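Local coordinates for MutT/nudix family protein (Streptococcus pneumoniae, PDB 4HFQ) that hydrolyses UDP-linked precursors of peptidoglycan biosynthesis as a UDP-X diphosphatase of the Nudix family, at residues A[16-21]-A[35-40]; A[125-130]-A[198-203]. All coordinates share one frame; numbering follows the deposited sequence. Where two conformers were deposited one is given.

Contact 1: A[16-21]-A[35-40]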
loop_
_atom_site.group_PDB
_atom_site.type_symbol
_atom_site.label_atom_id
_atom_site.label_comp_id
_atom_site.label_asym_id
_atom_site.label_seq_id
_atom_site.Cartn_x
_atom_site.Cartn_y
_atom_site.Cartn_z
ATOM N N ILE A 16 -6.927 4.859 -10.398
ATOM C CA ILE A 16 -8.262 5.433 -10.442
ATOM C C ILE A 16 -9.092 4.801 -11.556
ATOM O O ILE A 16 -10.261 4.430 -11.348
ATOM C CB ILE A 16 -8.221 6.971 -10.614
ATOM C CG1 ILE A 16 -7.509 7.657 -9.432
ATOM C CG2 ILE A 16 -9.655 7.469 -10.759
ATOM C CD1 ILE A 16 -7.122 9.114 -9.691
ATOM N N THR A 17 -8.475 4.670 -12.724
ATOM C CA THR A 17 -9.144 4.117 -13.881
ATOM C C THR A 17 -9.564 2.662 -13.643
ATOM O O THR A 17 -10.679 2.258 -14.001
ATOM C CB THR A 17 -8.237 4.273 -15.113
ATOM O OG1 THR A 17 -7.969 5.669 -15.337
ATOM C CG2 THR A 17 -8.909 3.687 -16.330
ATOM N N ASP A 18 -8.701 1.885 -12.997
ATOM C CA ASP A 18 -9.005 0.507 -12.651
ATOM C C ASP A 18 -10.121 0.412 -11.615
ATOM O O ASP A 18 -10.997 -0.443 -11.716
ATOM C CB ASP A 18 -7.712 -0.203 -12.247
ATOM C CG ASP A 18 -6.768 -0.383 -13.464
ATOM O OD1 ASP A 18 -7.148 -0.000 -14.597
ATOM O OD2 ASP A 18 -5.667 -0.905 -13.304
ATOM N N THR A 19 -10.116 1.336 -10.658
ATOM C CA THR A 19 -11.192 1.405 -9.674
ATOM C C THR A 19 -12.520 1.722 -10.371
ATOM O O THR A 19 -13.547 1.102 -10.062
ATOM C CB THR A 19 -10.851 2.454 -8.603
ATOM O OG1 THR A 19 -9.614 2.095 -7.980
ATOM C CG2 THR A 19 -11.931 2.540 -7.538
ATOM N N GLY A 20 -12.491 2.640 -11.342
ATOM C CA GLY A 20 -13.688 2.933 -12.144
ATOM C C GLY A 20 -14.187 1.694 -12.884
ATOM O O GLY A 20 -15.382 1.412 -12.863
ATOM N N LEU A 21 -13.290 0.933 -13.499
ATOM C CA LEU A 21 -13.733 -0.262 -14.220
ATOM C C LEU A 21 -14.379 -1.278 -13.302
ATOM O O LEU A 21 -15.368 -1.919 -13.676
ATOM C CB LEU A 21 -12.580 -0.867 -15.000
ATOM C CG LEU A 21 -12.165 -0.025 -16.200
ATOM C CD1 LEU A 21 -10.809 -0.480 -16.729
ATOM C CD2 LEU A 21 -13.248 -0.064 -17.278
ATOM N N ASP A 35 -11.255 3.858 -22.399
ATOM C CA ASP A 35 -10.571 4.798 -23.282
ATOM C C ASP A 35 -9.425 5.514 -22.559
ATOM O O ASP A 35 -8.363 5.731 -23.129
ATOM C CB ASP A 35 -11.572 5.791 -23.863
ATOM C CG ASP A 35 -12.510 5.147 -24.859
ATOM O OD1 ASP A 35 -12.217 4.022 -25.321
ATOM O OD2 ASP A 35 -13.538 5.799 -25.163
ATOM N N LEU A 36 -9.632 5.849 -21.281
ATOM C CA LEU A 36 -8.565 6.410 -20.478
ATOM C C LEU A 36 -7.409 5.422 -20.334
ATOM O O LEU A 36 -6.237 5.799 -20.481
ATOM C CB LEU A 36 -9.097 6.845 -19.102
ATOM C CG LEU A 36 -9.923 8.123 -19.150
ATOM C CD1 LEU A 36 -10.664 8.257 -17.838
ATOM C CD2 LEU A 36 -9.074 9.359 -19.430
ATOM N N ARG A 37 -7.726 4.150 -20.086
ATOM C CA ARG A 37 -6.666 3.152 -19.921
ATOM C C ARG A 37 -5.890 2.930 -21.222
ATOM O O ARG A 37 -4.682 2.677 -21.197
ATOM C CB ARG A 37 -7.209 1.834 -19.357
ATOM C CG ARG A 37 -6.172 1.129 -18.495
ATOM C CD ARG A 37 -6.603 -0.254 -18.054
ATOM N NE ARG A 37 -5.911 -0.656 -16.824
ATOM C CZ ARG A 37 -4.722 -1.246 -16.771
ATOM N NH1 ARG A 37 -4.018 -1.480 -17.872
ATOM N NH2 ARG A 37 -4.225 -1.578 -15.591
ATOM N N SER A 38 -6.578 3.045 -22.355
ATOM C CA SER A 38 -5.912 2.939 -23.656
ATOM C C SER A 38 -4.948 4.116 -23.865
ATOM O O SER A 38 -3.827 3.934 -24.323
ATOM C CB SER A 38 -6.930 2.871 -24.781
ATOM O OG SER A 38 -7.712 1.688 -24.688
ATOM N N LEU A 39 -5.370 5.319 -23.470
ATOM C CA LEU A 39 -4.488 6.478 -23.555
ATOM C C LEU A 39 -3.306 6.395 -22.600
ATOM O O LEU A 39 -2.195 6.800 -22.948
ATOM C CB LEU A 39 -5.262 7.772 -23.342
ATOM C CG LEU A 39 -6.041 8.194 -24.586
ATOM C CD1 LEU A 39 -7.203 9.062 -24.178
ATOM C CD2 LEU A 39 -5.124 8.924 -25.567
ATOM N N LEU A 40 -3.535 5.889 -21.388
ATOM C CA LEU A 40 -2.428 5.722 -20.452
ATOM C C LEU A 40 -1.385 4.779 -21.034
ATOM O O LEU A 40 -0.198 5.020 -20.898
ATOM C CB LEU A 40 -2.921 5.223 -19.090
ATOM C CG LEU A 40 -3.748 6.234 -18.296
ATOM C CD1 LEU A 40 -4.507 5.589 -17.141
ATOM C CD2 LEU A 40 -2.940 7.421 -17.787
#

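Contact 2: A[125-130]-A[198-203]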
loop_
_atom_site.group_PDB
_atom_site.type_symbol
_atom_site.label_atom_id
_atom_site.label_comp_id
_atom_site.label_asym_id
_atom_site.label_seq_id
_atom_site.Cartn_x
_atom_site.Cartn_y
_atom_site.Cartn_z
ATOM N N GLU A 125 10.103 -11.641 15.658
ATOM C CA GLU A 125 10.175 -10.993 16.961
ATOM C C GLU A 125 9.342 -9.714 17.058
ATOM O O GLU A 125 8.715 -9.469 18.082
ATOM C CB GLU A 125 11.637 -10.719 17.336
ATOM C CG GLU A 125 12.476 -11.993 17.404
ATOM C CD GLU A 125 13.956 -11.740 17.666
ATOM O OE1 GLU A 125 14.591 -10.974 16.906
ATOM O OE2 GLU A 125 14.507 -12.355 18.618
ATOM N N ARG A 126 9.348 -8.891 16.006
ATOM C CA ARG A 126 8.566 -7.647 16.013
ATOM C C ARG A 126 8.528 -7.075 14.611
ATOM O O ARG A 126 9.295 -7.482 13.742
ATOM C CB ARG A 126 9.150 -6.619 17.002
ATOM C CG ARG A 126 10.544 -6.138 16.627
ATOM C CD ARG A 126 11.122 -5.145 17.636
ATOM N NE ARG A 126 10.479 -3.834 17.539
ATOM C CZ ARG A 126 11.095 -2.671 17.762
ATOM N NH1 ARG A 126 12.389 -2.637 18.057
ATOM N NH2 ARG A 126 10.412 -1.543 17.660
ATOM N N LEU A 127 7.624 -6.128 14.401
ATOM C CA LEU A 127 7.607 -5.345 13.175
ATOM C C LEU A 127 8.433 -4.084 13.426
ATOM O O LEU A 127 8.138 -3.331 14.370
ATOM C CB LEU A 127 6.168 -4.991 12.791
ATOM C CG LEU A 127 5.948 -4.096 11.566
ATOM C CD1 LEU A 127 6.470 -4.769 10.311
ATOM C CD2 LEU A 127 4.459 -3.802 11.443
ATOM N N LEU A 128 9.472 -3.853 12.617
ATOM C CA LEU A 128 10.335 -2.680 12.796
ATOM C C LEU A 128 9.850 -1.466 12.012
ATOM O O LEU A 128 10.025 -0.326 12.452
ATOM C CB LEU A 128 11.784 -2.986 12.418
ATOM C CG LEU A 128 12.452 -4.103 13.226
ATOM C CD1 LEU A 128 13.735 -4.488 12.525
ATOM C CD2 LEU A 128 12.751 -3.681 14.656
ATOM N N ALA A 129 9.286 -1.694 10.819
ATOM C CA ALA A 129 8.926 -0.588 9.939
ATOM C C ALA A 129 7.886 -1.024 8.965
ATOM O O ALA A 129 7.858 -2.194 8.547
ATOM C CB ALA A 129 10.139 -0.099 9.157
ATOM N N VAL A 130 7.069 -0.053 8.543
ATOM C CA VAL A 130 6.287 -0.208 7.307
ATOM C C VAL A 130 6.657 0.978 6.419
ATOM O O VAL A 130 6.289 2.118 6.713
ATOM C CB VAL A 130 4.758 -0.250 7.543
ATOM C CG1 VAL A 130 4.042 -0.511 6.222
ATOM C CG2 VAL A 130 4.393 -1.336 8.542
ATOM N N ARG A 198 14.727 4.532 18.691
ATOM C CA ARG A 198 13.485 5.189 18.282
ATOM C C ARG A 198 12.448 4.104 18.140
ATOM O O ARG A 198 12.798 2.930 18.133
ATOM C CB ARG A 198 13.654 5.930 16.966
ATOM C CG ARG A 198 14.156 5.047 15.836
ATOM C CD ARG A 198 13.705 5.591 14.500
ATOM N NE ARG A 198 12.250 5.522 14.404
ATOM C CZ ARG A 198 11.503 6.296 13.630
ATOM N NH1 ARG A 198 12.074 7.217 12.857
ATOM N NH2 ARG A 198 10.192 6.141 13.623
ATOM N N GLY A 199 11.185 4.497 18.039
ATOM C CA GLY A 199 10.092 3.549 17.887
ATOM C C GLY A 199 9.922 3.099 16.447
ATOM O O GLY A 199 10.620 3.545 15.523
ATOM N N GLN A 200 8.975 2.192 16.281
ATOM C CA GLN A 200 8.575 1.680 14.982
ATOM C C GLN A 200 8.435 2.783 13.926
ATOM O O GLN A 200 7.810 3.818 14.179
ATOM C CB GLN A 200 7.232 0.986 15.163
ATOM C CG GLN A 200 6.746 0.324 13.887
ATOM C CD GLN A 200 5.579 -0.573 14.180
ATOM O OE1 GLN A 200 5.743 -1.787 14.370
ATOM N NE2 GLN A 200 4.396 0.017 14.263
ATOM N N TYR A 201 8.998 2.544 12.741
ATOM C CA TYR A 201 8.902 3.499 11.639
ATOM C C TYR A 201 7.644 3.242 10.805
ATOM O O TYR A 201 7.438 2.128 10.364
ATOM C CB TYR A 201 10.146 3.416 10.738
ATOM C CG TYR A 201 10.114 4.456 9.647
ATOM C CD1 TYR A 201 9.363 4.242 8.487
ATOM C CD2 TYR A 201 10.789 5.677 9.787
ATOM C CE1 TYR A 201 9.284 5.210 7.499
ATOM C CE2 TYR A 201 10.723 6.646 8.792
ATOM C CZ TYR A 201 9.970 6.406 7.663
ATOM O OH TYR A 201 9.892 7.384 6.693
ATOM N N LEU A 202 6.832 4.269 10.596
ATOM C CA LEU A 202 5.648 4.167 9.754
ATOM C C LEU A 202 5.564 5.334 8.789
ATOM O O LEU A 202 5.545 6.491 9.208
ATOM C CB LEU A 202 4.368 4.206 10.586
ATOM C CG LEU A 202 4.160 3.152 11.665
ATOM C CD1 LEU A 202 2.910 3.566 12.426
ATOM C CD2 LEU A 202 4.014 1.760 11.065
ATOM N N ASP A 203 5.484 5.047 7.498
ATOM C CA ASP A 203 5.157 6.106 6.541
ATOM C C ASP A 203 3.663 6.406 6.511
ATOM O O ASP A 203 2.850 5.519 6.712
ATOM C CB ASP A 203 5.662 5.746 5.146
ATOM C CG ASP A 203 7.146 6.006 4.975
ATOM O OD1 ASP A 203 7.637 7.069 5.439
ATOM O OD2 ASP A 203 7.816 5.167 4.345
HETATM O O HOH W 1 11.974 0.444 18.887
#

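Contact 1: A[16-21]-A[35-40]
Asp-18 and Arg-37 pair across two antiparallel helix segments, 16-21 and 35-40, whose axes come within 9.9 Å at an angle of 152°. In the conformer given, the guanidinium presents its NE side to the carboxylate: Arg-37 NE donates to Asp-18 OD1 at 2.6 Å, and Arg-37 NH2 to Asp-18 OD2 at 2.8 Å. Both oxygens use their syn lone pairs, the bonds are almost straight, and the two planes lie only 6° apart, so the paired bonds hold the two groups nearly coplanar. An extended chain from CG to NE carries the arginine across the gap, and its NH1 is held by Leu-59 O. This bridge lies on the partly exposed side of the interface. The tighter, buried side centres on Thr-17. Its CG2, anti to the backbone N, points at Arg-37 CB (3.9 Å), while OG1, on the other branch, lies 3.9 Å from Leu-40 CD1 and 4.1 Å from Leu-36 CB. That hydroxyl is satisfied within its own helix by Met-13 O. Leu-21 adds only a loose touch, CD1 to Arg-37 CD at 4.4 Å, and packs further on Tyr-33 and Arg-30. Helices 3-23 and 27-47 thus form an antiparallel helical hairpin in the N-terminal region; Leu-40 also packs on Met-13 of the second subunit, and Arg-37 reaches Pro-61 in the loop after helix 52-59.

Contact 2: A[125-130]-A[198-203]
A short parallel beta ladder joins strand 120-132 to the C-terminal strand 201-202, pairing Ala-129 with Tyr-201 and Val-130 with Leu-202. Three backbone bonds hold it: Tyr-201 N to Leu-128 O (3.1 Å), Val-130 N to Tyr-201 O (2.9 Å) and Asp-203 N to Val-130 O (3.1 Å). Tyr-201 O also receives a CA-H...O contact from Ala-129. On one face of the sheet Ala-129 CB meets Tyr-201 CB at 3.9 Å; on the other, the CG2 branch of Val-130 meets Leu-202 CD2 at 4.0 Å. The phenol of Tyr-201 is tied to the last residue, its OH donating to Asp-203 OD1 at 2.6 Å from the syn side but 33° out of the carboxylate plane. Asp-203 OD2 accepts from Asp-132 N, so the carboxylate links the chain terminus back to strand 120-132. Before the ladder, the extended side chain of Gln-200, with CG anti to its N (chi1 -176°), crosses Leu-127. A water accepts from Arg-126 NH2 (2.8 Å) and donates to Arg-198 O, bridging the segments where their backbones diverge. Leu-128 CD2 lies above one face of the Arg-126 guanidinium, offset toward its rim; NH1 of that group is bonded to Val-193 O of helix 184-194. Along strand 143-153, segment 125-130 carries two classic beta bulges, Glu-125/Arg-126 opposite Gly-149 and Leu-128/Ala-129 opposite Val-147. Strand 201-202 thus gives strand 120-132 a parallel partner in the mixed Nudix-fold beta-sheet, and Asp-203 continues into backbone hydrogen bonds with the second subunit.

In the fold
The two contacts lie in different parts of the chain, their centres 35 Å apart and their nearest atoms about 19 Å apart. Contact 1 joins two helices of the N-terminal region; contact 2 extends the mixed sheet of the Nudix domain, so they share no helix or strand. Both are partly buried, but contact 1 lies farther from the centre of the chain. Their chemistry follows their elements: the hydrogen bonds between segments 16-21 and 35-40 run between side chains, in a charged pair beside an apolar patch, whereas main-chain bonds define the strand pairing. Both also touch the second subunit, contact 1 through helix packing and contact 2 through Leu-127, Val-130, Gln-200, Leu-202 and backbone bonds from Asp-203.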